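Local coordinates for protein glutamine--tRNA ligase (Saccharomyces cerevisiae, PDB 3TL4) that attaches glutamine to tRNA(Gln) at the expense of ATP, the chain here being its appended N-terminal tRNA-binding domain, at residues L34-L37 and I38-P42; Y45-K49 and S50-L54; K96-G99 and E100-K104; K167-I170 and D171-V174; G179-D182 and E183-I187. All coordinates share one frame; numbering follows the deposited sequence.

Contact 1 (L34-L37 and I38-P42)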
loop_
_atom_site.group_PDB
_atom_site.type_symbol
_atom_site.label_atom_id
_atom_site.label_comp_id
_atom_site.label_asym_id
_atom_site.label_seq_id
_atom_site.Cartn_x
_atom_site.Cartn_y
_atom_site.Cartn_z
ATOM N N LEU A 34 -5.089 11.395 -14.549
ATOM C CA LEU A 34 -4.130 12.065 -13.683
ATOM C C LEU A 34 -4.400 13.563 -13.668
ATOM O O LEU A 34 -4.504 14.165 -12.606
ATOM C CB LEU A 34 -2.692 11.764 -14.101
ATOM C CG LEU A 34 -1.612 12.313 -13.167
ATOM C CD1 LEU A 34 -1.901 11.912 -11.739
ATOM C CD2 LEU A 34 -0.258 11.794 -13.593
ATOM N N TYR A 35 -4.542 14.150 -14.853
ATOM C CA TYR A 35 -4.886 15.566 -15.000
ATOM C C TYR A 35 -6.139 15.937 -14.199
ATOM O O TYR A 35 -6.117 16.874 -13.389
ATOM C CB TYR A 35 -5.091 15.906 -16.484
ATOM C CG TYR A 35 -5.242 17.386 -16.780
ATOM C CD1 TYR A 35 -6.492 17.992 -16.798
ATOM C CD2 TYR A 35 -4.129 18.173 -17.053
ATOM C CE1 TYR A 35 -6.627 19.347 -17.065
ATOM C CE2 TYR A 35 -4.252 19.523 -17.320
ATOM C CZ TYR A 35 -5.502 20.107 -17.326
ATOM O OH TYR A 35 -5.618 21.456 -17.594
ATOM N N LYS A 36 -7.229 15.207 -14.420
ATOM C CA LYS A 36 -8.481 15.542 -13.740
ATOM C C LYS A 36 -8.378 15.348 -12.229
ATOM O O LYS A 36 -8.928 16.137 -11.465
ATOM C CB LYS A 36 -9.675 14.764 -14.309
ATOM C CG LYS A 36 -10.158 13.600 -13.435
ATOM C CD LYS A 36 -11.408 12.900 -14.001
ATOM C CE LYS A 36 -11.704 11.554 -13.297
ATOM N NZ LYS A 36 -12.461 11.688 -12.016
ATOM N N LEU A 37 -7.680 14.300 -11.798
ATOM C CA LEU A 37 -7.467 14.060 -10.373
ATOM C C LEU A 37 -6.652 15.188 -9.726
ATOM O O LEU A 37 -7.048 15.735 -8.694
ATOM C CB LEU A 37 -6.803 12.698 -10.132
ATOM C CG LEU A 37 -7.606 11.458 -10.551
ATOM C CD1 LEU A 37 -6.744 10.196 -10.554
ATOM C CD2 LEU A 37 -8.868 11.261 -9.702
ATOM N N ILE A 38 -5.520 15.541 -10.329
ATOM C CA ILE A 38 -4.740 16.685 -9.856
ATOM C C ILE A 38 -5.547 18.008 -9.795
ATOM O O ILE A 38 -5.334 18.834 -8.910
ATOM C CB ILE A 38 -3.478 16.897 -10.707
ATOM C CG1 ILE A 38 -2.482 15.761 -10.472
ATOM C CG2 ILE A 38 -2.831 18.234 -10.381
ATOM C CD1 ILE A 38 -1.225 15.871 -11.291
ATOM N N LYS A 39 -6.463 18.209 -10.735
ATOM C CA LYS A 39 -7.215 19.464 -10.802
ATOM C C LYS A 39 -8.313 19.592 -9.740
ATOM O O LYS A 39 -8.822 20.683 -9.513
ATOM C CB LYS A 39 -7.817 19.669 -12.198
ATOM C CG LYS A 39 -6.815 20.046 -13.274
ATOM C CD LYS A 39 -6.290 21.461 -13.080
ATOM C CE LYS A 39 -5.625 21.966 -14.364
ATOM N NZ LYS A 39 -5.103 23.360 -14.269
ATOM N N GLU A 40 -8.682 18.486 -9.094
ATOM C CA GLU A 40 -9.668 18.541 -8.017
ATOM C C GLU A 40 -9.010 18.532 -6.627
ATOM O O GLU A 40 -9.565 18.016 -5.656
ATOM C CB GLU A 40 -10.754 17.453 -8.172
ATOM C CG GLU A 40 -10.275 16.005 -8.289
ATOM C CD GLU A 40 -11.422 15.034 -8.607
ATOM O OE1 GLU A 40 -12.590 15.481 -8.637
ATOM O OE2 GLU A 40 -11.161 13.827 -8.831
ATOM N N THR A 41 -7.810 19.102 -6.563
ATOM C CA THR A 41 -7.113 19.351 -5.312
ATOM C C THR A 41 -6.920 20.857 -5.234
ATOM O O THR A 41 -6.887 21.533 -6.265
ATOM C CB THR A 41 -5.699 18.716 -5.284
ATOM O OG1 THR A 41 -4.916 19.250 -6.353
ATOM C CG2 THR A 41 -5.752 17.203 -5.409
ATOM N N PRO A 42 -6.772 21.388 -4.014
ATOM C CA PRO A 42 -6.583 22.827 -3.777
ATOM C C PRO A 42 -5.456 23.427 -4.616
ATOM O O PRO A 42 -4.410 22.813 -4.774
ATOM C CB PRO A 42 -6.219 22.881 -2.296
ATOM C CG PRO A 42 -6.902 21.683 -1.710
ATOM C CD PRO A 42 -6.814 20.621 -2.757
#
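I38 lies one helical turn beyond L34, and its N-H gives L34 O a nearly linear backbone hydrogen bond of 2.8 Å. The longer branch of the isoleucine runs back beside the helix, CG1 anti to its own carbonyl carbon (chi1 -69°), which sets CD1 4.0 Å from L34 CG. Branched aliphatic residues suit this buried side of helix 28-39, where L10, F11 and V55 also pack. K39 continues the backbone bonding by donating to Y35 O. Its chain turns at chi2 and lays CG over one face of the Y35 ring, a CH-pi contact 4.2 Å from the ring centroid; farther out, CE reaches the phenol end, 3.3 Å from Y35 OH. A serine in place of Y35 would probably leave K39 CG without the ring face it rests on and open a gap beside L7 and L10. At E40 the helix tightens as it ends: the amide bonds L37 O at 3.2 Å and K36 O only weakly. The glutamate runs alongside K36 and L37, with OE2 3.5 Å from L37 CD2, and that oxygen is hydrogen-bonded to S70 OG on helix 70-78. T41 then turns its hydroxyl back, OG1 donating to I38 O at 2.6 Å, so a carbonyl of the last helical turn acquires a side-chain partner. Chemically, the apolar side is buried, while K36 and E40 lie along the partly exposed flank beside S70; K36 NZ, 4.1 Å from E40 OE2, is too far for a salt bridge, yet the charges probably still attract.

Contact 2 (Y45-K49 and S50-L54)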
loop_
_atom_site.group_PDB
_atom_site.type_symbol
_atom_site.label_atom_id
_atom_site.label_comp_id
_atom_site.label_asym_id
_atom_site.label_seq_id
_atom_site.Cartn_x
_atom_site.Cartn_y
_atom_site.Cartn_z
ATOM N N TYR A 45 -2.132 23.538 -2.861
ATOM C CA TYR A 45 -1.590 22.312 -2.289
ATOM C C TYR A 45 -0.207 22.024 -2.871
ATOM O O TYR A 45 0.044 22.267 -4.057
ATOM C CB TYR A 45 -2.525 21.112 -2.487
ATOM C CG TYR A 45 -1.879 19.828 -2.032
ATOM C CD1 TYR A 45 -1.783 19.518 -0.683
ATOM C CD2 TYR A 45 -1.319 18.949 -2.948
ATOM C CE1 TYR A 45 -1.164 18.360 -0.259
ATOM C CE2 TYR A 45 -0.704 17.792 -2.532
ATOM C CZ TYR A 45 -0.622 17.503 -1.184
ATOM O OH TYR A 45 0.004 16.348 -0.770
ATOM N N GLN A 46 0.689 21.519 -2.025
ATOM C CA GLN A 46 2.074 21.259 -2.420
ATOM C C GLN A 46 2.349 19.771 -2.499
ATOM O O GLN A 46 2.426 19.090 -1.476
ATOM C CB GLN A 46 3.046 21.905 -1.430
ATOM C CG GLN A 46 3.086 23.429 -1.482
ATOM C CD GLN A 46 4.046 24.036 -0.464
ATOM O OE1 GLN A 46 4.427 23.389 0.512
ATOM N NE2 GLN A 46 4.446 25.282 -0.698
ATOM N N TRP A 47 2.510 19.267 -3.715
ATOM C CA TRP A 47 2.722 17.839 -3.912
ATOM C C TRP A 47 4.091 17.411 -3.388
ATOM O O TRP A 47 4.976 18.240 -3.198
ATOM C CB TRP A 47 2.575 17.484 -5.392
ATOM C CG TRP A 47 1.182 17.677 -5.887
ATOM C CD1 TRP A 47 0.651 18.814 -6.441
ATOM C CD2 TRP A 47 0.132 16.709 -5.875
ATOM N NE1 TRP A 47 -0.665 18.610 -6.765
ATOM C CE2 TRP A 47 -1.012 17.326 -6.422
ATOM C CE3 TRP A 47 0.040 15.378 -5.441
ATOM C CZ2 TRP A 47 -2.229 16.655 -6.558
ATOM C CZ3 TRP A 47 -1.170 14.715 -5.570
ATOM C CH2 TRP A 47 -2.286 15.353 -6.128
ATOM N N ASN A 48 4.256 16.120 -3.129
ATOM C CA ASN A 48 5.580 15.575 -2.822
ATOM C C ASN A 48 5.739 14.222 -3.509
ATOM O O ASN A 48 4.828 13.765 -4.199
ATOM C CB ASN A 48 5.812 15.456 -1.307
ATOM C CG ASN A 48 4.759 14.606 -0.626
ATOM O OD1 ASN A 48 4.615 13.411 -0.919
ATOM N ND2 ASN A 48 4.003 15.219 0.278
ATOM N N LYS A 49 6.889 13.585 -3.321
ATOM C CA LYS A 49 7.185 12.331 -4.003
ATOM C C LYS A 49 6.141 11.274 -3.669
ATOM O O LYS A 49 5.711 10.513 -4.532
ATOM C CB LYS A 49 8.591 11.843 -3.645
ATOM C CG LYS A 49 9.015 10.581 -4.372
ATOM C CD LYS A 49 10.534 10.398 -4.354
ATOM C CE LYS A 49 11.058 10.090 -2.962
ATOM N NZ LYS A 49 10.690 8.716 -2.521
ATOM N N SER A 50 5.727 11.255 -2.407
ATOM C CA SER A 50 4.747 10.296 -1.920
ATOM C C SER A 50 3.352 10.482 -2.541
ATOM O O SER A 50 2.781 9.539 -3.086
ATOM C CB SER A 50 4.677 10.359 -0.388
ATOM O OG SER A 50 3.609 9.577 0.129
ATOM N N THR A 51 2.793 11.685 -2.460
ATOM C CA THR A 51 1.431 11.883 -2.959
ATOM C C THR A 51 1.360 11.894 -4.496
ATOM O O THR A 51 0.406 11.372 -5.071
ATOM C CB THR A 51 0.722 13.111 -2.323
ATOM O OG1 THR A 51 1.514 14.282 -2.496
ATOM C CG2 THR A 51 0.501 12.889 -0.827
ATOM N N ARG A 52 2.375 12.452 -5.157
ATOM C CA ARG A 52 2.487 12.326 -6.610
ATOM C C ARG A 52 2.392 10.851 -7.029
ATOM O O ARG A 52 1.666 10.497 -7.964
ATOM C CB ARG A 52 3.811 12.916 -7.125
ATOM C CG ARG A 52 3.904 14.441 -7.094
ATOM C CD ARG A 52 5.110 14.910 -7.896
ATOM N NE ARG A 52 6.367 14.669 -7.194
ATOM C CZ ARG A 52 6.907 15.540 -6.357
ATOM N NH1 ARG A 52 6.289 16.693 -6.136
ATOM N NH2 ARG A 52 8.049 15.267 -5.742
ATOM N N ALA A 53 3.131 9.991 -6.336
ATOM C CA ALA A 53 3.146 8.574 -6.667
ATOM C C ALA A 53 1.787 7.935 -6.398
ATOM O O ALA A 53 1.308 7.123 -7.176
ATOM C CB ALA A 53 4.236 7.855 -5.870
ATOM N N LEU A 54 1.169 8.313 -5.290
ATOM C CA LEU A 54 -0.108 7.739 -4.899
ATOM C C LEU A 54 -1.224 8.162 -5.849
ATOM O O LEU A 54 -2.091 7.354 -6.195
ATOM C CB LEU A 54 -0.449 8.116 -3.451
ATOM C CG LEU A 54 0.449 7.478 -2.393
ATOM C CD1 LEU A 54 0.176 8.068 -1.005
ATOM C CD2 LEU A 54 0.259 5.978 -2.381
#
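N48 and T51 reach across each other at about a right angle to form a capping box at the start of helix 49-62. The asparagine has CG wedged between its backbone N and carbonyl carbon (chi1 57°), which brings OD1 over the amides of the first turn; T51 N donates to it at 2.9 Å, from above the amide plane, and S50 N adds a weak bond. In return T51 OG1 accepts a weak bond of 3.4 Å from N48 N. Asparagine suits the N-cap because its short side chain can accept from amides lacking a helical carbonyl. Y45 approaches T51 from the opposite direction, and its OH makes a hydrogen bond of 3.1 Å with T51 OG1, near the plane of the phenol ring. An edge of that ring, at CE2, also meets one face of the W47 indole. The W47 rim meets the helix backbone at T51 C and R52 N; CE3 also lies 3.5 Å from T51 OG1, while W47 CB packs 3.7 Å from R52 CG. The R52 guanidinium folds back flat over the N48-K49 peptide, CZ 3.3 Å from N48 C, and NH1 is hydrogen-bonded to V14 O. A leucine here is likely to leave V14 O without this donor and the N48-K49 peptide uncovered on that side. The backbone bond from R52 N to N48 O, 2.9 Å long, starts the helical pattern. I77 and I78 of helix 70-78 pack on T51, Y45 and W47, whereas V14 and F16, after helix 4-13, meet W47 and R52 respectively.

Contact 3 (K96-G99 and E100-K104)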
loop_
_atom_site.group_PDB
_atom_site.type_symbol
_atom_site.label_atom_id
_atom_site.label_comp_id
_atom_site.label_asym_id
_atom_site.label_seq_id
_atom_site.Cartn_x
_atom_site.Cartn_y
_atom_site.Cartn_z
ATOM N N LYS A 96 -15.469 2.473 -6.086
ATOM C CA LYS A 96 -16.022 1.842 -7.277
ATOM C C LYS A 96 -17.236 0.962 -6.951
ATOM O O LYS A 96 -18.232 0.995 -7.662
ATOM C CB LYS A 96 -14.955 1.034 -8.016
ATOM C CG LYS A 96 -15.364 0.648 -9.430
ATOM C CD LYS A 96 -14.200 0.176 -10.277
ATOM C CE LYS A 96 -14.103 -1.351 -10.346
ATOM N NZ LYS A 96 -13.054 -1.835 -11.331
ATOM N N ALA A 97 -17.151 0.188 -5.868
ATOM C CA ALA A 97 -18.253 -0.676 -5.428
ATOM C C ALA A 97 -19.508 0.101 -5.045
ATOM O O ALA A 97 -20.625 -0.305 -5.358
ATOM C CB ALA A 97 -17.815 -1.535 -4.250
ATOM N N ASN A 98 -19.319 1.216 -4.349
ATOM C CA ASN A 98 -20.433 1.948 -3.771
ATOM C C ASN A 98 -20.912 3.125 -4.608
ATOM O O ASN A 98 -21.972 3.660 -4.357
ATOM C CB ASN A 98 -20.072 2.409 -2.367
ATOM C CG ASN A 98 -19.861 1.256 -1.421
ATOM O OD1 ASN A 98 -18.739 0.934 -1.047
ATOM N ND2 ASN A 98 -20.935 0.617 -1.045
ATOM N N GLY A 99 -20.130 3.532 -5.596
ATOM C CA GLY A 99 -20.505 4.658 -6.426
ATOM C C GLY A 99 -20.779 5.905 -5.614
ATOM O O GLY A 99 -20.037 6.257 -4.692
ATOM N N GLU A 100 -21.864 6.576 -5.964
ATOM C CA GLU A 100 -22.240 7.846 -5.351
ATOM C C GLU A 100 -22.651 7.747 -3.862
ATOM O O GLU A 100 -22.697 8.753 -3.156
ATOM C CB GLU A 100 -23.381 8.466 -6.169
ATOM C CG GLU A 100 -23.582 9.943 -5.928
ATOM C CD GLU A 100 -22.522 10.788 -6.607
ATOM O OE1 GLU A 100 -22.010 10.367 -7.666
ATOM O OE2 GLU A 100 -22.203 11.874 -6.079
ATOM N N ALA A 101 -22.967 6.542 -3.398
ATOM C CA ALA A 101 -23.281 6.319 -1.992
ATOM C C ALA A 101 -22.018 6.333 -1.129
ATOM O O ALA A 101 -22.105 6.320 0.086
ATOM C CB ALA A 101 -24.031 5.003 -1.810
ATOM N N SER A 102 -20.853 6.347 -1.765
ATOM C CA SER A 102 -19.583 6.352 -1.042
ATOM C C SER A 102 -19.481 7.593 -0.160
ATOM O O SER A 102 -19.834 8.698 -0.584
ATOM C CB SER A 102 -18.404 6.369 -2.024
ATOM O OG SER A 102 -18.350 5.196 -2.800
ATOM N N THR A 103 -18.981 7.414 1.055
ATOM C CA THR A 103 -18.625 8.548 1.902
ATOM C C THR A 103 -17.197 8.409 2.381
ATOM O O THR A 103 -16.615 7.320 2.327
ATOM C CB THR A 103 -19.513 8.659 3.143
ATOM O OG1 THR A 103 -19.363 7.472 3.923
ATOM C CG2 THR A 103 -20.988 8.858 2.751
ATOM N N LYS A 104 -16.648 9.520 2.861
ATOM C CA LYS A 104 -15.314 9.544 3.439
ATOM C C LYS A 104 -15.159 8.449 4.490
ATOM O O LYS A 104 -14.221 7.659 4.414
ATOM C CB LYS A 104 -15.021 10.928 4.042
ATOM C CG LYS A 104 -13.651 11.078 4.720
ATOM C CD LYS A 104 -13.440 12.489 5.278
ATOM C CE LYS A 104 -12.030 12.658 5.855
ATOM N NZ LYS A 104 -11.821 13.941 6.606
#
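G99 and S102 carry this turn, in which G99 O takes two donors. Both come from the same residue: S102 OG donates at 2.7 Å, tilted modestly from the carbonyl plane, and S102 N donates at 3.0 Å from above that plane. The serine can use both groups because OG stands beside its own backbone N (chi1 -65°), so hydroxyl and amide reach the same oxygen together. Serine suits the place, being short enough to fold back while still offering a second donor; the OG bond probably fixes the hydroxyl's rotation, while the amide bond fixes the backbone. G99 is the first residue to depart from helical geometry, with a positive phi of 56°; a beta carbon on this backbone would run into E100 N, which is why glycine fits. N98, the last residue of helix 85-98, is the third main participant. Its CB lies 3.3 Å from S102 OG, and its carbonyl oxygen takes the A101 N-H at 3.2 Å in a short i to i+3 turn. A101 CB then rests 3.5 Å from N98 O. The turn thus ends helix 85-98 and redirects the chain toward helix 104-109, whose N-cap is T103, with OG1 bonded to G106 N. K69 NZ bonds to the carbonyl oxygens of both E100 and S102, tying this surface corner to the loop that leads into helix 70-78.

Contact 4 (K167-I170 and D171-V174)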
loop_
_atom_site.group_PDB
_atom_site.type_symbol
_atom_site.label_atom_id
_atom_site.label_comp_id
_atom_site.label_asym_id
_atom_site.label_seq_id
_atom_site.Cartn_x
_atom_site.Cartn_y
_atom_site.Cartn_z
ATOM N N LYS A 167 10.221 -9.560 8.932
ATOM C CA LYS A 167 11.356 -10.484 8.920
ATOM C C LYS A 167 12.223 -10.497 10.188
ATOM O O LYS A 167 12.547 -11.563 10.698
ATOM C CB LYS A 167 12.218 -10.283 7.679
ATOM C CG LYS A 167 12.990 -11.529 7.304
ATOM C CD LYS A 167 12.058 -12.730 7.198
ATOM C CE LYS A 167 12.809 -13.993 6.796
ATOM N NZ LYS A 167 13.939 -14.308 7.721
ATOM N N PRO A 168 12.607 -9.316 10.695
ATOM C CA PRO A 168 13.378 -9.257 11.945
ATOM C C PRO A 168 12.608 -9.816 13.134
ATOM O O PRO A 168 13.187 -10.474 13.997
ATOM C CB PRO A 168 13.611 -7.756 12.146
ATOM C CG PRO A 168 13.490 -7.169 10.774
ATOM C CD PRO A 168 12.450 -7.989 10.079
ATOM N N ILE A 169 11.311 -9.552 13.197
ATOM C CA ILE A 169 10.550 -10.053 14.335
ATOM C C ILE A 169 10.419 -11.573 14.281
ATOM O O ILE A 169 10.459 -12.242 15.316
ATOM C CB ILE A 169 9.186 -9.382 14.459
ATOM C CG1 ILE A 169 9.367 -7.898 14.807
ATOM C CG2 ILE A 169 8.368 -10.088 15.511
ATOM C CD1 ILE A 169 8.188 -7.033 14.379
ATOM N N ILE A 170 10.295 -12.113 13.071
ATOM C CA ILE A 170 10.288 -13.561 12.877
ATOM C C ILE A 170 11.606 -14.223 13.253
ATOM O O ILE A 170 11.614 -15.231 13.953
ATOM C CB ILE A 170 9.953 -13.953 11.437
ATOM C CG1 ILE A 170 8.493 -13.625 11.144
ATOM C CG2 ILE A 170 10.227 -15.441 11.230
ATOM C CD1 ILE A 170 8.117 -13.737 9.689
ATOM N N ASP A 171 12.715 -13.669 12.769
ATOM C CA ASP A 171 14.036 -14.169 13.135
ATOM C C ASP A 171 14.214 -14.225 14.659
ATOM O O ASP A 171 14.710 -15.211 15.196
ATOM C CB ASP A 171 15.144 -13.332 12.487
ATOM C CG ASP A 171 15.253 -13.563 10.971
ATOM O OD1 ASP A 171 14.714 -14.576 10.463
ATOM O OD2 ASP A 171 15.888 -12.730 10.284
ATOM N N GLN A 172 13.787 -13.181 15.359
ATOM C CA GLN A 172 13.901 -13.158 16.811
ATOM C C GLN A 172 13.039 -14.226 17.486
ATOM O O GLN A 172 13.477 -14.907 18.392
ATOM C CB GLN A 172 13.487 -11.803 17.346
ATOM C CG GLN A 172 14.219 -10.617 16.769
ATOM C CD GLN A 172 13.673 -9.324 17.353
ATOM O OE1 GLN A 172 13.792 -9.078 18.556
ATOM N NE2 GLN A 172 13.037 -8.513 16.519
ATOM N N GLU A 173 11.800 -14.354 17.054
ATOM C CA GLU A 173 10.891 -15.305 17.678
ATOM C C GLU A 173 11.282 -16.746 17.406
ATOM O O GLU A 173 11.132 -17.601 18.261
ATOM C CB GLU A 173 9.463 -15.040 17.228
ATOM C CG GLU A 173 8.951 -13.679 17.715
ATOM C CD GLU A 173 9.024 -13.562 19.223
ATOM O OE1 GLU A 173 8.595 -14.519 19.904
ATOM O OE2 GLU A 173 9.512 -12.528 19.727
ATOM N N VAL A 174 11.792 -17.012 16.213
ATOM C CA VAL A 174 12.172 -18.366 15.837
ATOM C C VAL A 174 13.363 -18.815 16.657
ATOM O O VAL A 174 13.420 -19.955 17.125
ATOM C CB VAL A 174 12.445 -18.461 14.314
ATOM C CG1 VAL A 174 13.123 -19.744 13.976
ATOM C CG2 VAL A 174 11.132 -18.352 13.554
#
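The D171 carboxylate is approached by K167 NZ, which meets OD1 on its syn side at 2.9 Å in a salt bridge, 25° out of the carboxylate plane. The lysine folds toward it by bending at chi2 and chi4, its chain passing at a slant to the aspartate one turn later. The same two residues are joined through the backbone, D171 N donating to K167 O at 3.0 Å. The second flat group, the Q172 amide, turns NE2 back to P168 O, a weak bond of 3.2 Å, and rests near I169, with CG1 at 4.1 Å from NE2. P168 O also accepts the straighter bond from Q172 N, 3.1 Å long, so one carbonyl receives a backbone and a side-chain donor. Proline is tolerated at this point because the first turn of a helix requires no N-H from it. The third flat group, the E173 carboxylate, makes salt bridges through OE2 with K176 and R123, while E173 CG lies 3.2 Å from I169 O. On another side of helix 166-178, I170 and V174 point the same way, their CG2 methyls 3.8 Å apart. I170 also packs on F149 of helix 145-153, and I169 on V122 of helix 119-132, so beta-branched residues fill the buried sides. Helix 166-178 thus separates two kinds of charge pairing: the K167-D171 pair fastens successive turns at a partly exposed edge, where solvent probably weakens it, and E173, buried, carries a charge that two basic neighbours are likely to stabilise.

Contact 5 (G179-D182 and E183-I187)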
loop_
_atom_site.group_PDB
_atom_site.type_symbol
_atom_site.label_atom_id
_atom_site.label_comp_id
_atom_site.label_asym_id
_atom_site.label_seq_id
_atom_site.Cartn_x
_atom_site.Cartn_y
_atom_site.Cartn_z
ATOM N N GLY A 179 16.500 -22.172 19.247
ATOM C CA GLY A 179 17.843 -21.940 19.733
ATOM C C GLY A 179 18.669 -21.526 18.543
ATOM O O GLY A 179 18.121 -21.349 17.458
ATOM N N PRO A 180 19.990 -21.372 18.725
ATOM C CA PRO A 180 20.799 -20.909 17.590
ATOM C C PRO A 180 20.979 -21.986 16.516
ATOM O O PRO A 180 20.774 -23.173 16.794
ATOM C CB PRO A 180 22.140 -20.535 18.238
ATOM C CG PRO A 180 22.185 -21.291 19.510
ATOM C CD PRO A 180 20.763 -21.439 19.976
ATOM N N LYS A 181 21.325 -21.560 15.301
ATOM C CA LYS A 181 21.609 -22.477 14.207
ATOM C C LYS A 181 22.765 -23.385 14.581
ATOM O O LYS A 181 23.774 -22.918 15.097
ATOM C CB LYS A 181 21.957 -21.705 12.932
ATOM C CG LYS A 181 20.896 -20.699 12.546
ATOM C CD LYS A 181 21.063 -20.291 11.104
ATOM C CE LYS A 181 20.013 -19.280 10.685
ATOM N NZ LYS A 181 20.152 -18.953 9.241
ATOM N N ASP A 182 22.606 -24.678 14.317
ATOM C CA ASP A 182 23.651 -25.652 14.596
ATOM C C ASP A 182 23.772 -26.684 13.464
ATOM O O ASP A 182 23.327 -26.431 12.345
ATOM C CB ASP A 182 23.463 -26.302 15.983
ATOM C CG ASP A 182 22.152 -27.064 16.118
ATOM O OD1 ASP A 182 21.564 -27.446 15.090
ATOM O OD2 ASP A 182 21.722 -27.302 17.267
ATOM N N GLU A 183 24.388 -27.829 13.742
ATOM C CA GLU A 183 24.723 -28.782 12.684
ATOM C C GLU A 183 23.465 -29.268 11.968
ATOM O O GLU A 183 23.516 -29.650 10.797
ATOM C CB GLU A 183 25.533 -29.970 13.229
ATOM C CG GLU A 183 24.726 -30.957 14.087
ATOM C CD GLU A 183 24.344 -30.419 15.485
ATOM O OE1 GLU A 183 24.927 -29.401 15.941
ATOM O OE2 GLU A 183 23.462 -31.034 16.130
ATOM N N ARG A 184 22.340 -29.242 12.681
ATOM C CA ARG A 184 21.039 -29.618 12.129
ATOM C C ARG A 184 20.612 -28.677 11.020
ATOM O O ARG A 184 19.746 -29.015 10.209
ATOM C CB ARG A 184 19.966 -29.567 13.212
ATOM C CG ARG A 184 19.927 -30.764 14.141
ATOM C CD ARG A 184 18.879 -30.530 15.226
ATOM N NE ARG A 184 19.235 -29.367 16.026
ATOM C CZ ARG A 184 18.626 -29.009 17.144
ATOM N NH1 ARG A 184 17.595 -29.710 17.602
ATOM N NH2 ARG A 184 19.038 -27.932 17.789
ATOM N N ASP A 185 21.205 -27.487 10.999
ATOM C CA ASP A 185 20.752 -26.453 10.077
ATOM C C ASP A 185 21.675 -26.243 8.883
ATOM O O ASP A 185 21.485 -25.304 8.125
ATOM C CB ASP A 185 20.537 -25.138 10.825
ATOM C CG ASP A 185 19.658 -25.313 12.042
ATOM O OD1 ASP A 185 20.109 -24.980 13.155
ATOM O OD2 ASP A 185 18.523 -25.808 11.884
ATOM N N LEU A 186 22.654 -27.123 8.702
ATOM C CA LEU A 186 23.576 -27.005 7.571
ATOM C C LEU A 186 22.955 -27.184 6.173
ATOM O O LEU A 186 22.124 -28.071 5.939
ATOM C CB LEU A 186 24.776 -27.936 7.746
ATOM C CG LEU A 186 25.821 -27.401 8.726
ATOM C CD1 LEU A 186 27.163 -28.062 8.459
ATOM C CD2 LEU A 186 25.934 -25.881 8.605
ATOM N N ILE A 187 23.374 -26.312 5.258
ATOM C CA ILE A 187 22.992 -26.374 3.848
ATOM C C ILE A 187 24.224 -26.162 2.963
ATOM O O ILE A 187 24.554 -26.997 2.124
ATOM C CB ILE A 187 21.959 -25.291 3.506
ATOM C CG1 ILE A 187 20.682 -25.502 4.317
ATOM C CG2 ILE A 187 21.653 -25.291 2.019
ATOM C CD1 ILE A 187 19.670 -24.417 4.123
#
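D182 and R184 are joined by a side-on salt bridge in which two nitrogens of the guanidinium each take one carboxylate oxygen. R184 NE donates to OD1 of D182 at 3.2 Å, almost straight at 176° and onto the syn lone pair, while R184 NH2 reaches OD2 of D182 at 2.8 Å; the two planes are turned 35° against each other. OD1 has a further donor, R184 N, which comes from above the carboxylate plane at 3.1 Å and makes an Asx turn. What lets one aspartate do both is its first torsion of 61°, which folds the carboxylate forward over the next residues. D185 supplies the reciprocal bonds: its OD1 accepts D182 N at 2.8 Å, and D185 N donates to D182 O at 2.7 Å, closing the short 3-10 turn of residues 183-185. Aspartate suits both places because its short side chain can reach a nearby backbone amide. The two OD1 atoms of D182 and D185 come within 3.5 Å, probably eased by the surrounding donors. Packing farther out is slight: D185 OD1 lies against K181 CA at 3.1 Å. The bent E183 chain brings a second negative charge, OE1, near D182 OD1 (4.0 Å), which the R184 guanidinium probably offsets. The turn stands at the surface beyond helix 166-178, which gives way at G179 with a positive phi suited to glycine. It is tied back to the loop after helix 134-140, where R141 NE forms a salt bridge with D185 OD2, and Y142 bonds G179 O through OH and packs on K181 and D185.

In the fold
The five contacts fall into two groups. Contacts 1 and 2 touch directly, T41 OG1 lying 3.7 Å from W47 CZ2, in the connection between helix 28-39 and helix 49-62. Contact 3 lies near them, about 19 Å from contact 1 between centres. Contacts 4 and 5 lie on the other side of the chain's centre, their centres about 16 Å apart, the C-terminal tail following helix 166-178. From contact 1 to contact 5 the centres are about 56 Å apart, in keeping with an elongated appended domain for tRNA binding. They are local helix and turn features, and no catalytic or ligand site is identified among them.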